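Local coordinates for adenosine monophosphate-protein transferase (Sulfolobus tokodaii, PDB 2EKM) that is of unproven function but belongs to the adenosine-specific kinase family and may transfer adenosine monophosphate to proteins, at residues I5-V10 and Q118-E123; E30-T35 and K101-V106. All coordinates share one frame; numbering follows the deposited sequence.

Contact 1 of 2, residues I5-V10 and Q118-E123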
# COMPACT_ATOMS: atom_id res chain seq x y z
N ILE A 5 19.20 4.22 7.41
CA ILE A 5 18.04 3.41 7.70
C ILE A 5 18.03 2.97 9.16
O ILE A 5 19.00 2.41 9.66
CB ILE A 5 17.99 2.14 6.81
CG1 ILE A 5 17.86 2.55 5.34
CG2 ILE A 5 16.80 1.26 7.22
CD1 ILE A 5 17.82 1.37 4.38
N ASP A 6 16.92 3.26 9.84
CA ASP A 6 16.75 2.90 11.25
C ASP A 6 15.77 1.75 11.39
O ASP A 6 14.82 1.63 10.60
CB ASP A 6 16.24 4.10 12.04
CG ASP A 6 17.27 5.20 12.18
OD1 ASP A 6 18.47 4.93 11.96
OD2 ASP A 6 16.90 6.34 12.54
N VAL A 7 16.00 0.90 12.38
CA VAL A 7 15.12 -0.24 12.65
C VAL A 7 14.41 0.06 13.96
O VAL A 7 15.02 0.04 15.02
CB VAL A 7 15.93 -1.54 12.80
CG1 VAL A 7 14.98 -2.72 13.04
CG2 VAL A 7 16.78 -1.77 11.55
N ILE A 8 13.11 0.34 13.87
CA ILE A 8 12.32 0.68 15.04
C ILE A 8 11.52 -0.49 15.63
O ILE A 8 10.73 -1.12 14.93
CB ILE A 8 11.31 1.82 14.70
CG1 ILE A 8 12.07 3.03 14.15
CG2 ILE A 8 10.50 2.20 15.94
CD1 ILE A 8 13.12 3.59 15.10
N ARG A 9 11.74 -0.77 16.91
CA ARG A 9 11.03 -1.84 17.60
C ARG A 9 9.68 -1.32 18.07
O ARG A 9 9.60 -0.34 18.81
CB ARG A 9 11.84 -2.32 18.81
CG ARG A 9 11.06 -3.24 19.76
CD ARG A 9 10.56 -4.51 19.06
NE ARG A 9 11.65 -5.35 18.59
CZ ARG A 9 11.50 -6.39 17.77
NH1 ARG A 9 10.30 -6.73 17.34
NH2 ARG A 9 12.56 -7.08 17.38
N VAL A 10 8.61 -1.99 17.64
CA VAL A 10 7.26 -1.60 18.02
C VAL A 10 6.76 -2.45 19.17
O VAL A 10 6.69 -3.67 19.06
CB VAL A 10 6.29 -1.75 16.82
CG1 VAL A 10 4.85 -1.49 17.27
CG2 VAL A 10 6.68 -0.77 15.71
N GLN A 118 9.01 -4.76 13.57
CA GLN A 118 10.02 -3.74 13.38
C GLN A 118 9.58 -2.86 12.21
O GLN A 118 9.10 -3.37 11.19
CB GLN A 118 11.38 -4.36 13.04
CG GLN A 118 12.12 -5.01 14.19
CD GLN A 118 13.41 -5.67 13.73
OE1 GLN A 118 14.38 -5.79 14.49
NE2 GLN A 118 13.43 -6.11 12.48
N VAL A 119 9.73 -1.55 12.36
CA VAL A 119 9.38 -0.62 11.29
C VAL A 119 10.70 -0.06 10.77
O VAL A 119 11.52 0.43 11.54
CB VAL A 119 8.48 0.53 11.80
CG1 VAL A 119 8.20 1.50 10.67
CG2 VAL A 119 7.17 -0.04 12.33
N LEU A 120 10.89 -0.17 9.45
CA LEU A 120 12.10 0.31 8.80
C LEU A 120 11.89 1.75 8.37
O LEU A 120 11.01 2.04 7.55
CB LEU A 120 12.42 -0.58 7.59
CG LEU A 120 12.52 -2.07 7.93
CD1 LEU A 120 12.61 -2.89 6.66
CD2 LEU A 120 13.72 -2.33 8.83
N VAL A 121 12.70 2.65 8.90
CA VAL A 121 12.57 4.07 8.61
C VAL A 121 13.80 4.68 7.95
O VAL A 121 14.91 4.61 8.48
CB VAL A 121 12.27 4.86 9.91
CG1 VAL A 121 11.99 6.32 9.59
CG2 VAL A 121 11.09 4.22 10.63
N ALA A 122 13.60 5.29 6.78
CA ALA A 122 14.69 5.93 6.07
C ALA A 122 14.71 7.39 6.52
O ALA A 122 13.66 7.99 6.73
CB ALA A 122 14.45 5.86 4.57
N GLU A 123 15.90 7.94 6.68
CA GLU A 123 16.03 9.32 7.11
C GLU A 123 16.81 10.12 6.07
O GLU A 123 17.82 9.63 5.55
CB GLU A 123 16.72 9.38 8.47
CG GLU A 123 16.63 10.73 9.17
CD GLU A 123 17.11 10.67 10.60
OE1 GLU A 123 18.29 10.29 10.82
OE2 GLU A 123 16.32 10.99 11.52
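Gln-118 on strand 117-123 lies between Val-7 and Arg-9 of strand 4-10 and can be followed outward atom by atom. Its CB passes the backbone oxygen O of Ile-8 at 3.8 Å. CG, placed beside the backbone N (chi1 -75°), sits over one face of the Arg-9 guanidinium, toward its rim, with NH2 of Arg-9 3.8 Å away. The amide carbon CD then meets CG1 of Val-7 at 3.4 Å, and the amide plane is turned 35° from the guanidinium. Arg-9 folds back over this chain through bends at chi2 and chi3, and its NH1 is hydrogen-bonded to Gln-126 of the second subunit. With an alanine here in place of the glutamine, the Val-7 methyl and the guanidinium face would probably both lose the chain they rest on, and the arginine would be freer to turn.

The backbones form an antiparallel pair in which Asp-6 with Val-121 and Ile-8 with Val-119 are the hydrogen-bonded pairs. Each pair is joined by two bonds; the one from Asp-6 N to Val-121 O measures 2.8 Å and is nearly straight, 177° at the hydrogen. Beyond them CG1 of Ile-8 touches CG2 of Val-121 at 3.8 Å, while the methyls CG2 of Val-10 and CG2 of Val-119 are pressed to 3.5 Å, a tight fit. The carboxylates of Asp-6 and Glu-123 come near each other, and Arg-128 bridges both, which probably offsets their repulsion.

Strand 117-123 is the middle of a three-stranded antiparallel sheet, with strand 128-135 on its other edge. Helix 65-78 packs on the face bearing Ile-8, Val-119 and Val-121, whereas Val-7, Leu-120 and Gln-118 face the second subunit.

Contact 2 of 2, residues E30-T35 and K101-V106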
# COMPACT_ATOMS: atom_id res chain seq x y z
N GLU A 30 -10.13 12.25 13.46
CA GLU A 30 -11.56 12.10 13.72
C GLU A 30 -12.19 11.01 12.85
O GLU A 30 -13.08 10.31 13.30
CB GLU A 30 -12.31 13.42 13.50
CG GLU A 30 -11.86 14.55 14.42
CD GLU A 30 -12.90 15.65 14.57
OE1 GLU A 30 -14.10 15.37 14.38
OE2 GLU A 30 -12.52 16.79 14.89
N ASP A 31 -11.72 10.87 11.61
CA ASP A 31 -12.25 9.85 10.72
C ASP A 31 -11.90 8.44 11.21
O ASP A 31 -12.71 7.52 11.18
CB ASP A 31 -11.67 10.08 9.33
CG ASP A 31 -12.51 11.11 8.60
OD1 ASP A 31 -13.25 11.84 9.27
OD2 ASP A 31 -12.43 11.19 7.37
N LEU A 32 -10.67 8.27 11.69
CA LEU A 32 -10.27 6.97 12.21
C LEU A 32 -11.05 6.69 13.50
O LEU A 32 -11.55 5.59 13.71
CB LEU A 32 -8.76 6.94 12.47
CG LEU A 32 -7.88 6.84 11.22
CD1 LEU A 32 -6.40 6.97 11.59
CD2 LEU A 32 -8.14 5.51 10.52
N TYR A 33 -11.16 7.70 14.36
CA TYR A 33 -11.88 7.53 15.62
C TYR A 33 -13.32 7.10 15.33
O TYR A 33 -13.83 6.16 15.94
CB TYR A 33 -11.91 8.84 16.42
CG TYR A 33 -12.84 8.76 17.61
CD1 TYR A 33 -12.42 8.20 18.82
CD2 TYR A 33 -14.18 9.15 17.49
CE1 TYR A 33 -13.31 8.01 19.88
CE2 TYR A 33 -15.08 8.96 18.54
CZ TYR A 33 -14.64 8.39 19.73
OH TYR A 33 -15.54 8.18 20.75
N GLU A 34 -13.97 7.81 14.41
CA GLU A 34 -15.35 7.54 14.06
C GLU A 34 -15.61 6.14 13.51
O GLU A 34 -16.53 5.46 13.95
CB GLU A 34 -15.85 8.58 13.06
CG GLU A 34 -16.15 9.93 13.69
CD GLU A 34 -16.55 10.99 12.67
OE1 GLU A 34 -17.18 10.65 11.65
OE2 GLU A 34 -16.25 12.18 12.91
N THR A 35 -14.80 5.71 12.55
CA THR A 35 -15.01 4.40 11.95
C THR A 35 -14.73 3.25 12.93
O THR A 35 -15.36 2.19 12.85
CB THR A 35 -14.16 4.24 10.65
OG1 THR A 35 -14.72 3.20 9.84
CG2 THR A 35 -12.70 3.93 10.99
N LYS A 101 -9.00 1.01 5.45
CA LYS A 101 -8.59 1.17 4.05
C LYS A 101 -9.51 2.16 3.35
O LYS A 101 -9.08 2.90 2.46
CB LYS A 101 -8.70 -0.16 3.29
CG LYS A 101 -7.79 -1.27 3.75
CD LYS A 101 -8.21 -2.57 3.08
CE LYS A 101 -7.44 -3.75 3.62
NZ LYS A 101 -7.93 -5.03 3.02
N ASN A 102 -10.78 2.16 3.75
CA ASN A 102 -11.79 3.03 3.15
C ASN A 102 -11.85 4.46 3.67
O ASN A 102 -12.64 5.27 3.17
CB ASN A 102 -13.18 2.38 3.30
CG ASN A 102 -13.26 1.01 2.65
OD1 ASN A 102 -14.23 0.27 2.84
ND2 ASN A 102 -12.24 0.66 1.87
N VAL A 103 -11.05 4.79 4.68
CA VAL A 103 -11.03 6.15 5.19
C VAL A 103 -10.41 7.01 4.09
O VAL A 103 -9.29 6.75 3.65
CB VAL A 103 -10.19 6.25 6.48
CG1 VAL A 103 -9.93 7.72 6.84
CG2 VAL A 103 -10.93 5.57 7.63
N GLU A 104 -11.15 8.03 3.64
CA GLU A 104 -10.70 8.88 2.54
C GLU A 104 -9.33 9.55 2.66
O GLU A 104 -8.75 9.95 1.65
CB GLU A 104 -11.76 9.94 2.22
CG GLU A 104 -12.21 10.80 3.40
CD GLU A 104 -13.31 11.78 2.99
OE1 GLU A 104 -14.08 11.43 2.08
OE2 GLU A 104 -13.42 12.87 3.59
N GLU A 105 -8.80 9.68 3.88
CA GLU A 105 -7.49 10.27 4.09
C GLU A 105 -6.37 9.23 3.98
O GLU A 105 -5.24 9.53 3.62
CB GLU A 105 -7.47 10.93 5.47
CG GLU A 105 -8.12 12.31 5.47
CD GLU A 105 -9.55 12.19 5.94
OE1 GLU A 105 -9.88 11.19 6.56
OE2 GLU A 105 -10.33 13.11 5.68
N VAL A 106 -6.69 7.99 4.34
CA VAL A 106 -5.71 6.91 4.34
C VAL A 106 -5.10 6.65 2.96
O VAL A 106 -5.81 6.43 1.98
CB VAL A 106 -6.34 5.60 4.89
CG1 VAL A 106 -5.36 4.43 4.75
CG2 VAL A 106 -6.70 5.79 6.36
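Val-103 opens a type I beta turn, Val-103 to Val-106, that lies against helix 28-37 and is closed by the backbone bond from Val-106 N to Val-103 O. The apolar contacts centre on the two methyls of this valine. CG1 rests on CB of Asp-31 at 3.8 Å, while CG2 reaches CD2 of Leu-32 at 4.0 Å, the two side chains crossing at about a right angle, and also meets CG2 of Thr-35. Leu-32 continues onto Phe-84 and Ile-86 of strand 83-89, so helix and turn are packed together over the five-stranded antiparallel sheet.

The charged contacts lie at the Asp-31 end. Lys-27 makes salt bridges to Asp-31, Glu-104 and Glu-105, probably easing the repulsion among three clustered acids, and the second oxygen of Asp-31, OD1, is bridged to Lys-161 of the third subunit. A bend in the Glu-105 chain (chi2 97°) swings its carboxylate back toward the helix. The two acid groups meet with their planes 56° apart, and OD2 of Asp-31 stands 2.7 Å from OE1 of Glu-105.

In the fold
Contacts 1 and 2 lie on opposite sides of the chain's centre, their centres 25 Å apart and their nearest atoms about 15 Å apart, so they do not touch. In sequence, both segments of contact 2 fall between those of contact 1. They belong to different layers: contact 1 joins two of the strands of the three-stranded sheet, whereas contact 2 sets a helix and a turn on the five-stranded one. The chain links them, since strand 108-113 follows the turn of contact 2 and leads on to strand 117-123. Each also meets other copies of the protein, contact 1 chiefly the second subunit and contact 2 chiefly the third. Neither can be assigned to an active site here.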